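Local coordinates for glycine betaine, L-proline ABC transporter, glycine/betaine/L-proline-binding protein (ProX) (Borrelia burgdorferi, PDB 3TMG), which binds glycine betaine as the substrate-binding protein of an ABC transporter and probably delivers it, and perhaps related amines such as carnitine, for uptake, at residues T32-V37 with K268-E273; S169-N174 with Y191-L196. One frame throughout, in Å; residues are numbered along the deposited sequence.

Contact 1 of 2, residues T32-V37 with K268-E273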
# COMPACT_ATOMS: atom_id res chain seq x y z
N THR A 32 7.58 4.90 -3.48
CA THR A 32 8.70 4.31 -4.20
C THR A 32 9.34 5.32 -5.19
O THR A 32 10.57 5.42 -5.28
CB THR A 32 8.28 2.97 -4.86
OG1 THR A 32 7.82 2.10 -3.80
CG2 THR A 32 9.48 2.30 -5.51
N ASN A 33 8.48 6.07 -5.90
CA ASN A 33 8.96 7.17 -6.74
C ASN A 33 9.62 8.31 -5.97
O ASN A 33 10.65 8.84 -6.41
CB ASN A 33 7.84 7.69 -7.66
CG ASN A 33 7.69 6.85 -8.93
OD1 ASN A 33 8.33 7.15 -9.92
ND2 ASN A 33 6.79 5.84 -8.92
N VAL A 34 9.08 8.64 -4.80
CA VAL A 34 9.78 9.63 -3.92
C VAL A 34 11.19 9.13 -3.57
O VAL A 34 12.15 9.87 -3.76
CB VAL A 34 9.00 9.93 -2.63
CG1 VAL A 34 9.88 10.70 -1.61
CG2 VAL A 34 7.77 10.75 -2.97
N LEU A 35 11.31 7.89 -3.10
CA LEU A 35 12.64 7.36 -2.77
C LEU A 35 13.56 7.24 -3.99
O LEU A 35 14.78 7.48 -3.91
CB LEU A 35 12.55 6.06 -1.98
CG LEU A 35 12.18 6.23 -0.50
CD1 LEU A 35 12.35 4.91 0.25
CD2 LEU A 35 12.97 7.31 0.26
N LYS A 36 12.98 6.92 -5.15
CA LYS A 36 13.76 6.93 -6.36
C LYS A 36 14.43 8.32 -6.57
O LYS A 36 15.62 8.42 -6.88
CB LYS A 36 12.88 6.57 -7.55
CG LYS A 36 13.67 6.49 -8.84
CD LYS A 36 12.72 6.03 -9.94
CE LYS A 36 13.08 6.75 -11.19
NZ LYS A 36 13.58 5.75 -12.15
N VAL A 37 13.64 9.38 -6.44
CA VAL A 37 14.13 10.76 -6.59
C VAL A 37 15.21 11.10 -5.54
O VAL A 37 16.25 11.65 -5.88
CB VAL A 37 12.95 11.76 -6.54
CG1 VAL A 37 13.46 13.20 -6.51
CG2 VAL A 37 12.06 11.54 -7.77
N LYS A 268 15.46 15.77 3.93
CA LYS A 268 16.74 15.86 4.61
C LYS A 268 16.89 14.90 5.77
O LYS A 268 17.95 14.34 5.97
CB LYS A 268 17.03 17.30 5.07
CG LYS A 268 17.55 18.20 3.97
CD LYS A 268 18.04 19.49 4.62
CE LYS A 268 18.15 20.58 3.58
NZ LYS A 268 18.40 21.87 4.29
N THR A 269 15.83 14.73 6.55
CA THR A 269 15.90 13.80 7.67
C THR A 269 16.13 12.35 7.27
O THR A 269 16.50 11.52 8.11
CB THR A 269 14.67 13.89 8.63
OG1 THR A 269 13.51 13.29 8.03
CG2 THR A 269 14.39 15.34 9.06
N TRP A 270 15.94 12.02 5.99
CA TRP A 270 16.05 10.62 5.61
C TRP A 270 17.43 10.27 5.15
O TRP A 270 17.71 9.07 4.88
CB TRP A 270 15.05 10.25 4.52
CG TRP A 270 13.59 10.59 4.80
CD1 TRP A 270 12.93 10.70 6.03
CD2 TRP A 270 12.57 10.81 3.78
NE1 TRP A 270 11.58 11.00 5.83
CE2 TRP A 270 11.33 11.08 4.48
CE3 TRP A 270 12.59 10.81 2.36
CZ2 TRP A 270 10.16 11.37 3.78
CZ3 TRP A 270 11.40 11.06 1.69
CH2 TRP A 270 10.21 11.33 2.38
N VAL A 271 18.29 11.29 5.00
CA VAL A 271 19.56 11.07 4.29
C VAL A 271 20.76 11.31 5.22
O VAL A 271 20.66 12.10 6.17
CB VAL A 271 19.69 11.89 2.95
CG1 VAL A 271 18.53 11.64 2.00
CG2 VAL A 271 19.94 13.39 3.17
N PRO A 272 21.90 10.64 4.95
CA PRO A 272 23.08 10.88 5.80
C PRO A 272 23.51 12.34 5.74
O PRO A 272 23.31 13.03 4.73
CB PRO A 272 24.16 9.97 5.15
CG PRO A 272 23.36 8.88 4.50
CD PRO A 272 22.17 9.60 3.94
N GLU A 273 24.12 12.80 6.83
CA GLU A 273 24.60 14.17 7.00
C GLU A 273 25.28 14.72 5.74
O GLU A 273 24.94 15.79 5.25
CB GLU A 273 25.57 14.20 8.20
CG GLU A 273 26.13 15.57 8.54
CD GLU A 273 25.04 16.58 8.82
OE1 GLU A 273 24.02 16.24 9.45
OE2 GLU A 273 25.21 17.74 8.40
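Val34 and Leu35 meet the indole of Trp270 in a small, buried, wholly apolar contact between a helix and a loop. It lies in one lobe of a periplasmic-binding-protein fold, the two-lobed fold of ABC transporter substrate-binding proteins. Residues 32-37 are a piece of helix 26-41, which follows strand 16-22 and runs on toward strand 44-50. Residues 268-273 lie where the chain leaves helix 264-268, near the C-terminus. A type I turn from Lys268 to Val271 reverses the chain there, with Val271 N bonded to Lys268 O at 3.2 Å. Trp270 sits within this turn, and its side chain reaches back to the helix. The backbones stay well apart: the closest CA atoms, those of Leu35 and Trp270, are 9.6 Å from each other.

The indole bridges that gap with its six-membered ring. CE3, CZ3 and CH2 of Trp270 are the ring atoms that meet the helix. Leu35 comes obliquely to the ring, with its CD2 4.1 Å from Trp270 CE3. Both aliphatic side chains cross the indole at about a right angle. No hydrogen bond joins the two segments.

Phe231 packs edge-to-face with the indole and also touches Leu35; Trp270 NE1 makes a weak hydrogen bond to Tyr232 O. Lys276 NZ bonds to the carbonyls of Lys268 and Val271, tying the turn to the C-terminal tail.

Val34 makes the closest approach. Its CG1, anti to the backbone N (chi1 167°), lies at the ring edge near the indole plane, 3.7 Å from Trp270 CZ3 and 4.1 Å from Trp270 CH2.

Contact 2 of 2, residues S169-N174 with Y191-L196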
# COMPACT_ATOMS: atom_id res chain seq x y z
N SER A 169 -18.55 4.42 -10.03
CA SER A 169 -19.74 4.13 -10.84
C SER A 169 -20.98 3.81 -10.05
O SER A 169 -22.07 4.35 -10.33
CB SER A 169 -19.47 2.97 -11.80
OG SER A 169 -18.57 3.36 -12.81
N SER A 170 -20.84 2.89 -9.10
CA SER A 170 -21.93 2.50 -8.21
C SER A 170 -22.47 3.67 -7.41
O SER A 170 -23.71 3.81 -7.28
CB SER A 170 -21.47 1.41 -7.26
OG SER A 170 -21.40 0.18 -7.94
N ILE A 171 -21.58 4.51 -6.89
CA ILE A 171 -22.02 5.64 -6.06
C ILE A 171 -22.81 6.67 -6.89
O ILE A 171 -23.84 7.14 -6.45
CB ILE A 171 -20.87 6.30 -5.31
CG1 ILE A 171 -20.51 5.44 -4.09
CG2 ILE A 171 -21.21 7.74 -4.87
CD1 ILE A 171 -19.22 5.85 -3.44
N LYS A 172 -22.31 6.99 -8.08
CA LYS A 172 -23.07 7.84 -9.03
C LYS A 172 -24.46 7.27 -9.36
O LYS A 172 -25.43 8.01 -9.50
CB LYS A 172 -22.21 8.17 -10.27
CG LYS A 172 -21.26 9.35 -10.02
CD LYS A 172 -19.90 9.23 -10.70
CE LYS A 172 -19.15 10.56 -10.69
NZ LYS A 172 -17.67 10.43 -10.59
N ARG A 173 -24.57 5.95 -9.45
CA ARG A 173 -25.85 5.26 -9.64
C ARG A 173 -26.67 5.08 -8.36
O ARG A 173 -27.77 4.55 -8.41
CB ARG A 173 -25.63 3.85 -10.20
CG ARG A 173 -25.37 3.83 -11.68
CD ARG A 173 -24.75 2.51 -12.13
NE ARG A 173 -24.47 2.60 -13.56
CZ ARG A 173 -23.59 3.45 -14.08
NH1 ARG A 173 -22.89 4.26 -13.29
NH2 ARG A 173 -23.40 3.49 -15.39
N ASN A 174 -26.11 5.47 -7.22
CA ASN A 174 -26.70 5.12 -5.94
C ASN A 174 -26.91 3.61 -5.69
O ASN A 174 -27.81 3.23 -4.95
CB ASN A 174 -27.98 5.91 -5.67
CG ASN A 174 -27.97 6.54 -4.30
OD1 ASN A 174 -27.12 7.37 -4.00
ND2 ASN A 174 -28.89 6.11 -3.45
N TYR A 191 -15.21 10.29 -1.59
CA TYR A 191 -16.52 9.63 -1.49
C TYR A 191 -17.00 9.55 -0.05
O TYR A 191 -16.20 9.65 0.85
CB TYR A 191 -16.45 8.21 -2.07
CG TYR A 191 -15.86 8.17 -3.45
CD1 TYR A 191 -16.54 8.79 -4.54
CD2 TYR A 191 -14.67 7.50 -3.70
CE1 TYR A 191 -16.00 8.74 -5.82
CE2 TYR A 191 -14.14 7.45 -4.98
CZ TYR A 191 -14.79 8.09 -6.02
OH TYR A 191 -14.26 8.04 -7.29
N ASP A 192 -18.31 9.39 0.14
CA ASP A 192 -18.91 9.16 1.43
C ASP A 192 -19.04 7.65 1.57
O ASP A 192 -20.03 7.05 1.14
CB ASP A 192 -20.25 9.89 1.52
CG ASP A 192 -20.83 9.85 2.89
OD1 ASP A 192 -20.17 9.32 3.81
OD2 ASP A 192 -21.96 10.33 3.06
N ILE A 193 -18.03 7.03 2.19
CA ILE A 193 -17.93 5.59 2.31
C ILE A 193 -17.56 5.23 3.76
O ILE A 193 -17.07 6.08 4.50
CB ILE A 193 -16.85 5.04 1.35
CG1 ILE A 193 -15.52 5.83 1.46
CG2 ILE A 193 -17.38 5.04 -0.08
CD1 ILE A 193 -14.33 5.16 0.75
N LYS A 194 -17.73 3.96 4.15
CA LYS A 194 -17.50 3.56 5.54
C LYS A 194 -16.95 2.14 5.57
O LYS A 194 -17.29 1.32 4.71
CB LYS A 194 -18.79 3.66 6.38
CG LYS A 194 -19.95 2.78 5.86
CD LYS A 194 -21.23 3.00 6.66
CE LYS A 194 -22.38 2.15 6.15
NZ LYS A 194 -23.63 2.52 6.87
N PHE A 195 -16.13 1.86 6.57
CA PHE A 195 -15.78 0.48 6.90
C PHE A 195 -16.90 -0.17 7.64
O PHE A 195 -17.58 0.48 8.44
CB PHE A 195 -14.54 0.43 7.80
CG PHE A 195 -13.24 0.73 7.12
CD1 PHE A 195 -12.71 -0.15 6.19
CD2 PHE A 195 -12.49 1.88 7.47
CE1 PHE A 195 -11.45 0.09 5.61
CE2 PHE A 195 -11.24 2.13 6.88
CZ PHE A 195 -10.73 1.25 5.95
N LEU A 196 -17.12 -1.44 7.37
CA LEU A 196 -18.01 -2.25 8.17
C LEU A 196 -17.26 -2.77 9.38
O LEU A 196 -16.05 -3.05 9.32
CB LEU A 196 -18.56 -3.42 7.32
CG LEU A 196 -19.39 -3.10 6.08
CD1 LEU A 196 -19.83 -4.41 5.41
CD2 LEU A 196 -20.63 -2.27 6.41
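Ile171 meets the Tyr191 ring obliquely. The methyl Ile171 CD1 lies 4.1 Å from both Tyr191 CG and Tyr191 CD1. It comes slightly closer to the root of the side chain, 3.9 Å from Tyr191 CB. The same methyl also reaches Ile193, with Ile171 CD1 3.9 Å from Ile193 CG2. One isoleucine tip therefore touches two residues on the far segment. Ile171 has CG1 anti to its carbonyl carbon and an extended outer chain (chi2 169°), which carries CD1 out from the helix. The contact is apolar, without hydrogen bonds between the segments.

Just beyond Ile171 the helix ends in a Schellman motif, with Asn174 at positive phi. In the last turn, Ser169 O takes the helix bond from Arg173 N at 3.1 Å. It takes a second, bent bond (146°) from Arg173 NH1, which sits above the carbonyl plane on the opposite face from Arg173 N.

Helix 160-172 also offers Leu167 to both Tyr191 and Ile193. Ile171 touches Pro105 of strand 88-105, with which strand 193-195 pairs antiparallel. The contact thus packs the last turn of helix 160-172 against the link from helix 187-190 into strand 193-195.

Overall arrangement
Contact 1 and contact 2 lie on opposite sides of the chain's centre, with their own centres about 36 Å apart. Their nearest atoms are about 21 Å apart, so they do not touch. They share no helix or strand. Along the chain, 32-37 comes first, then both segments of contact 2, then 268-273. Contact 1 thus brings early helix 26-41 to the C-terminal region, whereas contact 2 joins segments 17 residues apart. This order fits the periplasmic-binding-protein fold, in which the chain crosses to the second lobe and returns. Both contacts lie away from the betaine pocket, which holds trimethyl glycine between the lobes; contact 1 is buried in its lobe, while contact 2 is only partly buried in the other.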